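Local coordinates for protein aminoglycoside phosphotransferase (Alicyclobacillus acidocaldarius subsp. acidocaldarius, PDB 4PDY) that probably transfers phosphate from a nucleotide to a small-molecule substrate, as a member of the aminoglycoside phosphotransferase family with a protein-kinase-like fold, at residues R53-P64 / R99-W110. Numbering follows the deposited sequence. Where two conformers were deposited one is given.
Sequences RRYAAKRSSIAP and RHGDFTYYVTEW. With HIS (histidine), chain B.
W110 lies between R54 and the bound histidine at the end of an antiparallel strand pair, 54-60 with 103-109. R54 CD rests over one face of the indole, 4.1 Å from the centroid of the five-membered ring of W110 in a CH-pi contact, while CD2 of the ligand imidazole lies over the opposite face. With CG anti to the backbone N of W110 (chi1 -173°), the ring swings back across the neighbouring strand, where its CE3 also meets A56 CB at 4.1 Å. Replacing W110 by an alanine is likely to leave the ligand imidazole and the aliphatic part of R54 without the flat surface that separates them. A56 adds to this wall, its CB 3.5 Å from CE1 of the ligand.

Farther along the same face, K58 CB sits over the ring of Y106, offset toward the rim, and the two side chains run alongside each other to E245, which takes a salt bridge from K58 NZ and a hydrogen bond from Y106 OH. On the other face, R59 CD stands directly over the centre of the F103 ring, 3.6 Å from its centroid; the chain then bends at chi3 (-78°), and R59 NE donates to Y105 OH at 3.1 Å. R59 NH1 continues to the carbonyl of P21.

Paired backbone bonds at A56-T108, K58-Y106 and S60-T104 set this register. Just past the end of strand 54-60, I62 O accepts from T104 OG1 at 2.7 Å, and the same hydroxyl accepts from R99 NH1, tying the turn before helix 64-79 to the hairpin. In this kinase-like lobe the pair joins an apolar pocket wall, occupied here by histidine and consistent with the nucleotide-base site of relatives, to a lysine held in a salt bridge to E245.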
# COMPACT_ATOMS: atom_id res chain seq x y z
N ARG A 53 0.92 -20.60 -21.84
CA ARG A 53 1.19 -19.19 -21.55
C ARG A 53 0.01 -18.62 -20.80
O ARG A 53 -1.13 -18.86 -21.17
CB ARG A 53 1.43 -18.40 -22.82
CG ARG A 53 1.81 -16.97 -22.50
CD ARG A 53 2.48 -16.28 -23.65
NE ARG A 53 3.01 -15.01 -23.15
CZ ARG A 53 4.02 -14.34 -23.67
NH1 ARG A 53 4.64 -14.79 -24.75
NH2 ARG A 53 4.41 -13.20 -23.10
N ARG A 54 0.32 -17.87 -19.73
CA ARG A 54 -0.66 -17.36 -18.79
C ARG A 54 -0.88 -15.85 -18.95
O ARG A 54 0.04 -15.12 -19.30
CB ARG A 54 -0.21 -17.65 -17.35
CG ARG A 54 -0.13 -19.13 -16.97
CD ARG A 54 0.07 -19.37 -15.47
NE ARG A 54 -0.67 -20.56 -15.04
CZ ARG A 54 -1.11 -20.81 -13.81
NH1 ARG A 54 -0.87 -19.96 -12.80
NH2 ARG A 54 -1.80 -21.92 -13.58
N TYR A 55 -2.11 -15.42 -18.68
CA TYR A 55 -2.50 -14.02 -18.60
C TYR A 55 -3.31 -13.85 -17.33
O TYR A 55 -4.03 -14.76 -16.93
CB TYR A 55 -3.32 -13.62 -19.82
CG TYR A 55 -2.61 -13.89 -21.10
CD1 TYR A 55 -2.69 -15.15 -21.71
CD2 TYR A 55 -1.86 -12.91 -21.70
CE1 TYR A 55 -2.01 -15.40 -22.87
CE2 TYR A 55 -1.18 -13.15 -22.87
CZ TYR A 55 -1.27 -14.41 -23.46
OH TYR A 55 -0.62 -14.63 -24.63
N ALA A 56 -3.19 -12.66 -16.73
CA ALA A 56 -3.97 -12.28 -15.56
C ALA A 56 -5.11 -11.35 -16.01
O ALA A 56 -4.83 -10.28 -16.56
CB ALA A 56 -3.08 -11.53 -14.57
N ALA A 57 -6.35 -11.75 -15.77
CA ALA A 57 -7.50 -10.94 -16.12
C ALA A 57 -8.14 -10.41 -14.84
O ALA A 57 -8.38 -11.16 -13.90
CB ALA A 57 -8.48 -11.78 -16.91
N LYS A 58 -8.37 -9.11 -14.81
CA LYS A 58 -8.90 -8.44 -13.63
C LYS A 58 -10.29 -7.88 -13.93
O LYS A 58 -10.47 -7.15 -14.90
CB LYS A 58 -7.98 -7.29 -13.24
CG LYS A 58 -8.46 -6.47 -12.03
CD LYS A 58 -8.46 -7.28 -10.74
CE LYS A 58 -8.97 -6.48 -9.53
NZ LYS A 58 -8.00 -5.43 -9.15
N ARG A 59 -11.25 -8.25 -13.08
CA ARG A 59 -12.55 -7.63 -13.02
C ARG A 59 -12.42 -6.45 -12.05
O ARG A 59 -12.07 -6.64 -10.87
CB ARG A 59 -13.58 -8.60 -12.49
CG ARG A 59 -14.97 -8.01 -12.37
CD ARG A 59 -15.96 -8.96 -11.74
NE ARG A 59 -16.44 -9.99 -12.67
CZ ARG A 59 -16.21 -11.30 -12.60
NH1 ARG A 59 -15.44 -11.84 -11.67
NH2 ARG A 59 -16.79 -12.08 -13.50
N SER A 60 -12.69 -5.26 -12.55
CA SER A 60 -12.53 -4.04 -11.77
C SER A 60 -13.81 -3.21 -11.82
O SER A 60 -14.67 -3.42 -12.68
CB SER A 60 -11.34 -3.23 -12.31
OG SER A 60 -11.13 -2.03 -11.57
N SER A 61 -13.95 -2.29 -10.87
CA SER A 61 -15.00 -1.29 -10.91
C SER A 61 -14.45 0.09 -11.28
O SER A 61 -15.21 1.05 -11.27
CB SER A 61 -15.78 -1.29 -9.60
OG SER A 61 -16.64 -2.44 -9.56
N ILE A 62 -13.19 0.19 -11.69
CA ILE A 62 -12.68 1.49 -12.12
C ILE A 62 -13.39 1.95 -13.38
O ILE A 62 -13.84 1.16 -14.21
CB ILE A 62 -11.15 1.56 -12.35
CG1 ILE A 62 -10.68 0.68 -13.51
CG2 ILE A 62 -10.41 1.24 -11.07
CD1 ILE A 62 -9.21 0.90 -13.81
N ALA A 63 -13.53 3.26 -13.52
CA ALA A 63 -14.11 3.83 -14.72
C ALA A 63 -13.21 3.61 -15.93
O ALA A 63 -11.98 3.61 -15.80
CB ALA A 63 -14.35 5.31 -14.50
N PRO A 64 -13.80 3.47 -17.13
CA PRO A 64 -12.96 3.34 -18.32
C PRO A 64 -11.96 4.47 -18.49
O PRO A 64 -10.83 4.22 -18.86
CB PRO A 64 -13.98 3.29 -19.46
CG PRO A 64 -15.18 2.66 -18.84
CD PRO A 64 -15.21 3.14 -17.42
N ARG A 99 -15.53 -3.30 -21.33
CA ARG A 99 -16.57 -2.86 -20.41
C ARG A 99 -17.77 -3.76 -20.66
O ARG A 99 -18.28 -3.82 -21.78
CB ARG A 99 -16.92 -1.39 -20.69
CG ARG A 99 -17.97 -0.80 -19.79
CD ARG A 99 -17.39 -0.51 -18.42
NE ARG A 99 -18.42 0.05 -17.59
CZ ARG A 99 -18.34 0.20 -16.29
NH1 ARG A 99 -17.24 -0.14 -15.63
NH2 ARG A 99 -19.38 0.73 -15.65
N HIS A 100 -18.24 -4.45 -19.63
CA HIS A 100 -19.38 -5.36 -19.78
C HIS A 100 -20.05 -5.59 -18.43
O HIS A 100 -19.37 -5.83 -17.42
CB HIS A 100 -18.90 -6.69 -20.36
CG HIS A 100 -20.00 -7.65 -20.71
ND1 HIS A 100 -20.92 -7.40 -21.70
CD2 HIS A 100 -20.27 -8.89 -20.23
CE1 HIS A 100 -21.73 -8.44 -21.80
NE2 HIS A 100 -21.37 -9.35 -20.92
N GLY A 101 -21.37 -5.51 -18.41
CA GLY A 101 -22.12 -5.82 -17.21
C GLY A 101 -21.72 -4.98 -16.00
O GLY A 101 -21.70 -5.48 -14.88
N ASP A 102 -21.40 -3.69 -16.23
CA ASP A 102 -21.00 -2.74 -15.20
C ASP A 102 -19.63 -2.97 -14.60
O ASP A 102 -19.29 -2.36 -13.61
CB ASP A 102 -22.04 -2.65 -14.07
CG ASP A 102 -21.93 -1.33 -13.30
OD1 ASP A 102 -21.85 -0.30 -14.00
OD2 ASP A 102 -21.87 -1.36 -12.03
N PHE A 103 -18.83 -3.82 -15.23
CA PHE A 103 -17.43 -4.01 -14.82
C PHE A 103 -16.47 -3.61 -15.94
O PHE A 103 -16.81 -3.69 -17.11
CB PHE A 103 -17.15 -5.48 -14.48
CG PHE A 103 -17.85 -5.98 -13.24
CD1 PHE A 103 -17.53 -5.46 -11.99
CD2 PHE A 103 -18.83 -6.95 -13.33
CE1 PHE A 103 -18.15 -5.94 -10.86
CE2 PHE A 103 -19.44 -7.44 -12.20
CZ PHE A 103 -19.12 -6.94 -10.96
N THR A 104 -15.28 -3.18 -15.54
CA THR A 104 -14.19 -2.90 -16.45
C THR A 104 -13.19 -4.03 -16.30
O THR A 104 -12.65 -4.24 -15.23
CB THR A 104 -13.52 -1.54 -16.10
OG1 THR A 104 -14.50 -0.50 -16.19
CG2 THR A 104 -12.33 -1.24 -17.02
N TYR A 105 -12.97 -4.78 -17.37
CA TYR A 105 -12.01 -5.87 -17.39
C TYR A 105 -10.74 -5.44 -18.09
O TYR A 105 -10.80 -4.83 -19.15
CB TYR A 105 -12.61 -7.06 -18.13
CG TYR A 105 -13.83 -7.65 -17.46
CD1 TYR A 105 -13.70 -8.60 -16.45
CD2 TYR A 105 -15.11 -7.24 -17.82
CE1 TYR A 105 -14.81 -9.15 -15.84
CE2 TYR A 105 -16.22 -7.76 -17.19
CZ TYR A 105 -16.07 -8.69 -16.19
OH TYR A 105 -17.18 -9.27 -15.60
N TYR A 106 -9.60 -5.81 -17.52
CA TYR A 106 -8.34 -5.62 -18.22
C TYR A 106 -7.41 -6.78 -17.95
O TYR A 106 -7.55 -7.45 -16.94
CB TYR A 106 -7.69 -4.25 -17.87
CG TYR A 106 -7.29 -4.07 -16.44
CD1 TYR A 106 -6.05 -4.47 -15.99
CD2 TYR A 106 -8.13 -3.44 -15.53
CE1 TYR A 106 -5.66 -4.34 -14.68
CE2 TYR A 106 -7.74 -3.30 -14.20
CZ TYR A 106 -6.50 -3.73 -13.78
OH TYR A 106 -6.08 -3.59 -12.47
N VAL A 107 -6.51 -7.00 -18.90
CA VAL A 107 -5.69 -8.20 -18.95
C VAL A 107 -4.23 -7.78 -19.04
O VAL A 107 -3.88 -6.85 -19.78
CB VAL A 107 -6.09 -9.04 -20.19
CG1 VAL A 107 -5.20 -10.25 -20.32
CG2 VAL A 107 -7.55 -9.46 -20.14
N THR A 108 -3.38 -8.50 -18.31
CA THR A 108 -1.94 -8.34 -18.43
C THR A 108 -1.26 -9.68 -18.70
O THR A 108 -1.82 -10.78 -18.48
CB THR A 108 -1.28 -7.74 -17.17
OG1 THR A 108 -1.40 -8.63 -16.07
CG2 THR A 108 -1.92 -6.41 -16.78
N GLU A 109 -0.05 -9.58 -19.24
CA GLU A 109 0.81 -10.75 -19.34
C GLU A 109 1.01 -11.24 -17.91
O GLU A 109 0.99 -10.44 -16.97
CB GLU A 109 2.17 -10.39 -19.97
CG GLU A 109 2.13 -9.78 -21.37
CD GLU A 109 1.75 -10.73 -22.51
OE1 GLU A 109 1.83 -11.97 -22.37
OE2 GLU A 109 1.37 -10.23 -23.60
N TRP A 110 1.21 -12.54 -17.74
CA TRP A 110 1.50 -13.08 -16.45
C TRP A 110 2.90 -12.77 -16.01
O TRP A 110 3.83 -12.83 -16.80
CB TRP A 110 1.43 -14.59 -16.53
CG TRP A 110 1.55 -15.24 -15.25
CD1 TRP A 110 2.63 -15.93 -14.74
CD2 TRP A 110 0.51 -15.37 -14.32
NE1 TRP A 110 2.31 -16.44 -13.50
CE2 TRP A 110 1.00 -16.10 -13.23
CE3 TRP A 110 -0.81 -14.93 -14.30
CZ2 TRP A 110 0.23 -16.37 -12.12
CZ3 TRP A 110 -1.57 -15.19 -13.21
CH2 TRP A 110 -1.07 -15.91 -12.14
N HIS B . 2.60 -14.59 -10.36
CA HIS B . 1.70 -14.02 -9.37
C HIS B . 1.62 -14.95 -8.16
O HIS B . 0.76 -15.74 -8.03
CB HIS B . 0.29 -13.82 -9.94
CG HIS B . 0.18 -12.75 -10.99
ND1 HIS B . -0.82 -11.81 -10.99
CD2 HIS B . 0.93 -12.50 -12.10
CE1 HIS B . -0.68 -11.01 -12.03
NE2 HIS B . 0.37 -11.40 -12.72
OXT HIS B . 2.48 -14.89 -7.27
O HOH W 1 1.97 -13.86 -20.71
O HOH W 2 0.88 -11.99 -25.62
O HOH W 3 -5.07 -7.76 -15.20
O HOH W 4 -18.79 -2.05 -10.99
O HOH W 5 -17.48 1.01 -13.01